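Local coordinates for protein carboxypeptidase A (Helicoverpa armigera, PDB 1JQG) that probably removes C-terminal amino acids from peptides as a zinc-dependent carboxypeptidase of the M14 family, made as a pro-protein in the insect mid-gut, at residues A[253-258]-A[360-365]; A[325-330]-A[375-380]. All blocks are in the same frame, centred on the assembly; numbering follows the deposited sequence.

Contact 1: residues A[253-258]-A[360-365]; sequences LNRNFG and YAASGG
Phe257 and Gly364 make the one hydrogen bond between 253-258 and 360-365: Phe257 N donates to Gly364 O at 2.9 Å, bent to 147° at the hydrogen and tilted 29° from the carbonyl plane. The same oxygen lies at the edge of the Phe257 ring, 3.3 Å from CD1, because chi1 of -73° sets CG anti to the carbonyl carbon and brings the ring alongside the glycines. Gly364 leaves no room for a side chain: a CB would fall 2.3 Å from Arg255 O, and its positive phi also favours glycine. Arg255 runs along 360-365, with CD 3.4 Å from Ser363 O and Ala362 CB over one guanidinium face, 4.2 Å from NH1. Its NH1 also gives a weak hydrogen bond to Ala264 O. The segment 253-258 carries an Asn-Arg pair that, as in related M14 carboxypeptidases, probably helps to receive the C-terminal carboxylate of the substrate. The Asn254 side chain lies about 5 Å from the zinc ion, which places it beside the metal site. Asn254 OD1 rests 3.4 Å from Gly365 CA and accepts a hydrogen bond from Ala366 N, at the start of helix 366-373. Replacing Phe257 by an alanine would probably leave a gap beside Gly365 and deprive Phe280 and Ile288 of their ring partner. Further out, Asp252 OD2 accepts from Asn254 N, and Ser363 OG is hydrogen-bonded to Ala264 N.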
ATOM      1  N   LEU A 253       8.534  -3.014   5.705  1.00 19.32           N
ATOM      2  CA  LEU A 253       7.596  -4.034   6.238  1.00 18.54           C
ATOM      3  C   LEU A 253       7.045  -4.991   5.211  1.00 16.13           C
ATOM      4  O   LEU A 253       6.639  -6.110   5.495  1.00 16.67           O
ATOM      5  CB  LEU A 253       6.443  -3.343   6.955  1.00 15.73           C
ATOM      6  CG  LEU A 253       6.784  -2.543   8.208  1.00 20.09           C
ATOM      7  CD1 LEU A 253       5.536  -1.832   8.732  1.00 15.02           C
ATOM      8  CD2 LEU A 253       7.372  -3.471   9.296  1.00 16.57           C
ATOM      9  N   ASN A 254       7.087  -4.625   3.931  1.00 19.08           N
ATOM     10  CA  ASN A 254       6.603  -5.490   2.859  1.00 19.57           C
ATOM     11  C   ASN A 254       7.691  -6.438   2.410  1.00 16.94           C
ATOM     12  O   ASN A 254       7.623  -7.065   1.349  1.00 19.49           O
ATOM     13  CB  ASN A 254       6.031  -4.672   1.702  1.00 13.56           C
ATOM     14  CG  ASN A 254       4.884  -5.422   1.004  1.00 22.93           C
ATOM     15  OD1 ASN A 254       4.308  -6.349   1.589  1.00 13.81           O
ATOM     16  ND2 ASN A 254       4.533  -5.069  -0.223  1.00 22.85           N
ATOM     17  N   ARG A 255       8.751  -6.562   3.199  1.00 14.93           N
ATOM     18  CA  ARG A 255       9.856  -7.466   2.928  1.00 19.06           C
ATOM     19  C   ARG A 255      10.177  -8.232   4.230  1.00 19.77           C
ATOM     20  O   ARG A 255      11.097  -9.020   4.322  1.00 19.91           O
ATOM     21  CB  ARG A 255      11.094  -6.762   2.432  1.00 21.30           C
ATOM     22  CG  ARG A 255      10.940  -5.754   1.310  1.00 26.83           C
ATOM     23  CD  ARG A 255      10.910  -6.477  -0.029  1.00 33.21           C
ATOM     24  NE  ARG A 255      10.599  -5.527  -1.083  1.00 46.40           N
ATOM     25  CZ  ARG A 255      11.214  -5.481  -2.250  1.00 50.90           C
ATOM     26  NH1 ARG A 255      12.189  -6.348  -2.521  1.00 50.35           N
ATOM     27  NH2 ARG A 255      10.833  -4.547  -3.122  1.00 54.41           N
ATOM     28  N   ASN A 256       9.388  -7.992   5.268  1.00 18.86           N
ATOM     29  CA  ASN A 256       9.557  -8.598   6.572  1.00 17.79           C
ATOM     30  C   ASN A 256       8.611  -9.766   6.865  1.00 21.07           C
ATOM     31  O   ASN A 256       8.538 -10.279   7.993  1.00 19.64           O
ATOM     32  CB  ASN A 256       9.350  -7.496   7.613  1.00 15.33           C
ATOM     33  CG  ASN A 256      10.014  -7.838   8.942  1.00 18.84           C
ATOM     34  OD1 ASN A 256      11.206  -8.085   8.967  1.00 16.68           O
ATOM     35  ND2 ASN A 256       9.179  -7.806   9.982  1.00 16.09           N
ATOM     36  N   PHE A 257       7.905 -10.270   5.843  1.00 23.07           N
ATOM     37  CA  PHE A 257       6.992 -11.417   6.048  1.00 23.91           C
ATOM     38  C   PHE A 257       7.640 -12.743   5.731  1.00 24.96           C
ATOM     39  O   PHE A 257       8.610 -12.785   5.005  1.00 27.52           O
ATOM     40  CB  PHE A 257       5.710 -11.258   5.236  1.00 22.88           C
ATOM     41  CG  PHE A 257       4.775 -10.205   5.777  1.00 19.81           C
ATOM     42  CD1 PHE A 257       5.009  -8.855   5.571  1.00 16.34           C
ATOM     43  CD2 PHE A 257       3.666 -10.567   6.543  1.00 21.35           C
ATOM     44  CE1 PHE A 257       4.165  -7.903   6.103  1.00 18.86           C
ATOM     45  CE2 PHE A 257       2.800  -9.632   7.075  1.00 16.48           C
ATOM     46  CZ  PHE A 257       3.047  -8.277   6.842  1.00 20.71           C
ATOM     47  N   GLY A 258       7.144 -13.823   6.306  1.00 31.04           N
ATOM     48  CA  GLY A 258       7.727 -15.139   6.305  1.00 30.26           C
ATOM     49  C   GLY A 258       7.706 -15.923   5.029  1.00 35.05           C
ATOM     50  O   GLY A 258       8.405 -16.941   4.952  1.00 41.39           O
ATOM     51  N   TYR A 360       8.798  -6.805 -10.530  1.00 36.31           N
ATOM     52  CA  TYR A 360      10.135  -7.385 -10.397  1.00 36.75           C
ATOM     53  C   TYR A 360      10.164  -8.351  -9.207  1.00 39.23           C
ATOM     54  O   TYR A 360       9.262  -8.384  -8.352  1.00 38.04           O
ATOM     55  CB  TYR A 360      11.193  -6.304 -10.177  1.00 37.99           C
ATOM     56  CG  TYR A 360      12.593  -6.698 -10.613  1.00 43.69           C
ATOM     57  CD1 TYR A 360      13.014  -6.547 -11.924  1.00 46.02           C
ATOM     58  CD2 TYR A 360      13.520  -7.229  -9.723  1.00 45.80           C
ATOM     59  CE1 TYR A 360      14.281  -6.907 -12.337  1.00 46.01           C
ATOM     60  CE2 TYR A 360      14.795  -7.600 -10.120  1.00 45.08           C
ATOM     61  CZ  TYR A 360      15.170  -7.436 -11.433  1.00 44.52           C
ATOM     62  OH  TYR A 360      16.424  -7.780 -11.885  1.00 44.35           O
ATOM     63  N   ALA A 361      11.229  -9.156  -9.133  1.00 36.30           N
ATOM     64  CA  ALA A 361      11.332 -10.138  -8.048  1.00 36.75           C
ATOM     65  C   ALA A 361      11.234  -9.462  -6.688  1.00 33.42           C
ATOM     66  O   ALA A 361      11.890  -8.480  -6.417  1.00 37.14           O
ATOM     67  CB  ALA A 361      12.579 -10.996  -8.220  1.00 34.78           C
ATOM     68  N   ALA A 362      10.420 -10.021  -5.817  1.00 32.10           N
ATOM     69  CA  ALA A 362      10.198  -9.497  -4.471  1.00 32.76           C
ATOM     70  C   ALA A 362       9.852 -10.640  -3.521  1.00 33.12           C
ATOM     71  O   ALA A 362       9.196 -11.597  -3.890  1.00 37.78           O
ATOM     72  CB  ALA A 362       9.067  -8.478  -4.414  1.00 23.95           C
ATOM     73  N   SER A 363      10.255 -10.526  -2.278  1.00 35.64           N
ATOM     74  CA  SER A 363       9.967 -11.509  -1.254  1.00 36.77           C
ATOM     75  C   SER A 363       9.598 -10.850   0.067  1.00 34.55           C
ATOM     76  O   SER A 363       9.811  -9.649   0.217  1.00 29.96           O
ATOM     77  CB  SER A 363      11.171 -12.432  -1.017  1.00 37.59           C
ATOM     78  OG  SER A 363      12.288 -11.606  -0.674  1.00 44.47           O
ATOM     79  N   GLY A 364       9.009 -11.663   0.965  1.00 32.19           N
ATOM     80  CA  GLY A 364       8.626 -11.087   2.262  1.00 30.05           C
ATOM     81  C   GLY A 364       7.360 -10.245   2.185  1.00 26.36           C
ATOM     82  O   GLY A 364       7.129  -9.482   3.122  1.00 26.60           O
ATOM     83  N   GLY A 365       6.571 -10.358   1.135  1.00 23.54           N
ATOM     84  CA  GLY A 365       5.392  -9.546   0.973  1.00 22.04           C
ATOM     85  C   GLY A 365       4.240 -10.077   1.805  1.00 22.86           C
ATOM     86  O   GLY A 365       4.091 -11.258   2.102  1.00 24.02           O
TER

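Contact 2: residues A[325-330]-A[375-380]; sequences ALQLHL and APFSYT
Gln327 meets Phe377 at the ring's edge: its CB lies in the ring plane, 3.9 Å from Phe377 CE2, and the extended chain beyond CG carries OE1, also near that plane, to within 3.9 Å of Phe377 CZ. The amide and ring planes are steeply inclined to each other.

Leu328, next along helix 325-340, does most of the work. With chi1 at -79°, CG stands anti to the carbonyl carbon and CD2 reaches the strand backbone, 3.7 Å from Phe377 CA, while touching both aromatic side chains, 3.9 Å from Phe377 CD2 and 3.9 Å from Tyr379 CZ. Its backbone serves as well: Tyr379 OH donates to Leu328 O at 2.7 Å, on a lone pair in the carbonyl plane, with a C=O...donor angle of 112°. Leu328 alone thus meets Tyr379 twice, through its carbonyl oxygen as acceptor and through CD2 in apolar contact.

His329 turns its CB away from the strand, and its NE2 makes a weak hydrogen bond to Val352 O of the edge strand 351-354. The axes of helix 325-330 and strand 377-380 pass 9.1 Å apart at -52°, as a helix laid across the mixed central sheet of the M14 fold. Strand 377-383 is internal there, flanked by 299-307 and 311-314, and Ser378, its CB directed away from helix 325-340, is hydrogen-bonded through OG to Ser367 O.

The buried Tyr379 ring packs on Leu301, Leu303, Ile312 and Tyr314; the bond to Leu328 O gives the hydroxyl of this buried residue an acceptor and probably fixes the ring relative to the helix.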
ATOM      1  N   ALA A 325      -3.993 -20.505  -9.740  1.00 31.04           N
ATOM      2  CA  ALA A 325      -3.576 -19.352 -10.496  1.00 31.82           C
ATOM      3  C   ALA A 325      -4.686 -18.852 -11.400  1.00 32.94           C
ATOM      4  O   ALA A 325      -4.990 -17.651 -11.524  1.00 33.40           O
ATOM      5  CB  ALA A 325      -2.319 -19.647 -11.313  1.00 34.99           C
ATOM      6  N   LEU A 326      -5.302 -19.772 -12.128  1.00 34.46           N
ATOM      7  CA  LEU A 326      -6.377 -19.408 -13.055  1.00 34.68           C
ATOM      8  C   LEU A 326      -7.539 -18.720 -12.347  1.00 32.93           C
ATOM      9  O   LEU A 326      -8.113 -17.759 -12.878  1.00 28.22           O
ATOM     10  CB  LEU A 326      -6.857 -20.622 -13.831  1.00 40.20           C
ATOM     11  CG  LEU A 326      -5.811 -21.463 -14.570  1.00 43.29           C
ATOM     12  CD1 LEU A 326      -6.484 -22.617 -15.305  1.00 38.58           C
ATOM     13  CD2 LEU A 326      -4.989 -20.590 -15.504  1.00 45.55           C
ATOM     14  N   GLN A 327      -7.881 -19.206 -11.160  1.00 32.12           N
ATOM     15  CA  GLN A 327      -8.931 -18.616 -10.336  1.00 31.45           C
ATOM     16  C   GLN A 327      -8.554 -17.236  -9.798  1.00 28.93           C
ATOM     17  O   GLN A 327      -9.342 -16.288  -9.882  1.00 30.50           O
ATOM     18  CB  GLN A 327      -9.253 -19.521  -9.153  1.00 39.56           C
ATOM     19  CG  GLN A 327      -9.829 -20.877  -9.534  1.00 49.95           C
ATOM     20  CD  GLN A 327     -10.136 -21.752  -8.325  1.00 59.31           C
ATOM     21  OE1 GLN A 327     -11.031 -21.397  -7.522  1.00 56.63           O
ATOM     22  NE2 GLN A 327      -9.420 -22.876  -8.189  1.00 58.33           N
ATOM     23  N   LEU A 328      -7.296 -17.090  -9.374  1.00 24.02           N
ATOM     24  CA  LEU A 328      -6.775 -15.823  -8.898  1.00 20.36           C
ATOM     25  C   LEU A 328      -6.853 -14.737  -9.971  1.00 21.55           C
ATOM     26  O   LEU A 328      -7.250 -13.601  -9.728  1.00 21.97           O
ATOM     27  CB  LEU A 328      -5.346 -16.031  -8.461  1.00 20.33           C
ATOM     28  CG  LEU A 328      -5.061 -16.658  -7.096  1.00 28.77           C
ATOM     29  CD1 LEU A 328      -3.552 -16.802  -6.952  1.00 25.57           C
ATOM     30  CD2 LEU A 328      -5.555 -15.757  -5.970  1.00 27.19           C
ATOM     31  N   HIS A 329      -6.405 -15.066 -11.202  1.00 20.60           N
ATOM     32  CA  HIS A 329      -6.410 -14.089 -12.274  1.00 21.54           C
ATOM     33  C   HIS A 329      -7.835 -13.701 -12.681  1.00 23.67           C
ATOM     34  O   HIS A 329      -8.107 -12.541 -12.979  1.00 23.34           O
ATOM     35  CB  HIS A 329      -5.608 -14.616 -13.452  1.00 16.30           C
ATOM     36  CG  HIS A 329      -5.192 -13.545 -14.423  1.00 19.79           C
ATOM     37  ND1 HIS A 329      -6.071 -13.011 -15.359  1.00 22.02           N
ATOM     38  CD2 HIS A 329      -4.028 -12.898 -14.589  1.00 15.03           C
ATOM     39  CE1 HIS A 329      -5.429 -12.093 -16.064  1.00 24.11           C
ATOM     40  NE2 HIS A 329      -4.189 -11.991 -15.602  1.00 20.61           N
ATOM     41  N   LEU A 330      -8.726 -14.673 -12.738  1.00 23.80           N
ATOM     42  CA  LEU A 330     -10.116 -14.486 -13.119  1.00 24.54           C
ATOM     43  C   LEU A 330     -10.818 -13.492 -12.213  1.00 26.01           C
ATOM     44  O   LEU A 330     -11.497 -12.543 -12.611  1.00 26.41           O
ATOM     45  CB  LEU A 330     -10.854 -15.828 -13.081  1.00 28.61           C
ATOM     46  CG  LEU A 330     -12.300 -15.896 -13.548  1.00 48.27           C
ATOM     47  CD1 LEU A 330     -12.524 -15.321 -14.945  1.00 51.47           C
ATOM     48  CD2 LEU A 330     -12.787 -17.353 -13.610  1.00 47.83           C
ATOM     49  N   ALA A 375      -5.591 -17.248   3.312  1.00 28.93           N
ATOM     50  CA  ALA A 375      -6.558 -16.956   2.244  1.00 30.20           C
ATOM     51  C   ALA A 375      -6.172 -17.702   0.980  1.00 33.28           C
ATOM     52  O   ALA A 375      -5.051 -17.589   0.445  1.00 33.77           O
ATOM     53  CB  ALA A 375      -6.607 -15.451   2.042  1.00 17.14           C
ATOM     54  N   PRO A 376      -7.156 -18.330   0.336  1.00 30.54           N
ATOM     55  CA  PRO A 376      -7.004 -18.967  -0.955  1.00 28.84           C
ATOM     56  C   PRO A 376      -6.849 -17.929  -2.049  1.00 26.21           C
ATOM     57  O   PRO A 376      -6.437 -18.196  -3.167  1.00 28.49           O
ATOM     58  CB  PRO A 376      -8.265 -19.801  -1.122  1.00 27.93           C
ATOM     59  CG  PRO A 376      -8.871 -19.890   0.232  1.00 31.23           C
ATOM     60  CD  PRO A 376      -8.498 -18.594   0.907  1.00 31.82           C
ATOM     61  N   PHE A 377      -7.333 -16.719  -1.774  1.00 24.60           N
ATOM     62  CA  PHE A 377      -7.285 -15.585  -2.689  1.00 21.19           C
ATOM     63  C   PHE A 377      -6.651 -14.408  -1.973  1.00 21.98           C
ATOM     64  O   PHE A 377      -7.141 -13.977  -0.910  1.00 26.43           O
ATOM     65  CB  PHE A 377      -8.694 -15.227  -3.168  1.00 18.11           C
ATOM     66  CG  PHE A 377      -9.423 -16.388  -3.798  1.00 19.06           C
ATOM     67  CD1 PHE A 377     -10.330 -17.130  -3.058  1.00 15.13           C
ATOM     68  CD2 PHE A 377      -9.167 -16.772  -5.095  1.00 22.24           C
ATOM     69  CE1 PHE A 377     -11.004 -18.198  -3.607  1.00 16.11           C
ATOM     70  CE2 PHE A 377      -9.831 -17.855  -5.661  1.00 19.49           C
ATOM     71  CZ  PHE A 377     -10.750 -18.552  -4.922  1.00 20.63           C
ATOM     72  N   SER A 378      -5.552 -13.886  -2.496  1.00 20.64           N
ATOM     73  CA  SER A 378      -4.830 -12.792  -1.846  1.00 18.33           C
ATOM     74  C   SER A 378      -4.175 -11.912  -2.901  1.00 19.81           C
ATOM     75  O   SER A 378      -3.441 -12.246  -3.810  1.00 16.43           O
ATOM     76  CB  SER A 378      -3.815 -13.355  -0.857  1.00 14.40           C
ATOM     77  OG  SER A 378      -3.109 -12.382  -0.146  1.00 30.86           O
ATOM     78  N   TYR A 379      -4.480 -10.627  -2.861  1.00 24.18           N
ATOM     79  CA  TYR A 379      -3.944  -9.651  -3.796  1.00 23.41           C
ATOM     80  C   TYR A 379      -3.234  -8.498  -3.077  1.00 21.20           C
ATOM     81  O   TYR A 379      -3.536  -8.123  -1.921  1.00 18.83           O
ATOM     82  CB  TYR A 379      -5.083  -9.135  -4.703  1.00 20.01           C
ATOM     83  CG  TYR A 379      -5.837 -10.259  -5.418  1.00 22.41           C
ATOM     84  CD1 TYR A 379      -6.970 -10.800  -4.795  1.00 20.57           C
ATOM     85  CD2 TYR A 379      -5.444 -10.770  -6.646  1.00 17.14           C
ATOM     86  CE1 TYR A 379      -7.666 -11.817  -5.390  1.00 21.10           C
ATOM     87  CE2 TYR A 379      -6.193 -11.768  -7.251  1.00 19.34           C
ATOM     88  CZ  TYR A 379      -7.288 -12.306  -6.616  1.00 17.64           C
ATOM     89  OH  TYR A 379      -8.019 -13.326  -7.152  1.00 19.46           O
ATOM     90  N   THR A 380      -2.391  -7.822  -3.818  1.00 17.60           N
ATOM     91  CA  THR A 380      -1.763  -6.571  -3.436  1.00 18.07           C
ATOM     92  C   THR A 380      -2.226  -5.492  -4.423  1.00 21.66           C
ATOM     93  O   THR A 380      -1.926  -5.604  -5.605  1.00 25.00           O
ATOM     94  CB  THR A 380      -0.247  -6.706  -3.395  1.00 14.72           C
ATOM     95  OG1 THR A 380       0.268  -5.351  -3.547  1.00 18.92           O
ATOM     96  CG2 THR A 380       0.354  -7.523  -4.535  1.00 35.29           C
TER

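Overall arrangement
From the N terminus the segments come in the order 253-258, 325-330, 360-365 and 375-380, so the two contacts cross rather than nest. Contact 1 closes a loop of 101 intervening residues, which includes strands 299-307 and 311-314 and the helix used by contact 2; contact 2 closes a shorter one of 44, which includes 360-365. Helix 366-373 bridges them, starting just after Gly365 and ending shortly before Ala375. Their centres are 18 Å apart and their nearest atoms about 5 Å, without touching. Contact 1 joins two loops beside the zinc site, whereas contact 2 seats helix 325-340 on strand 377-383 of the central sheet, farther from the metal.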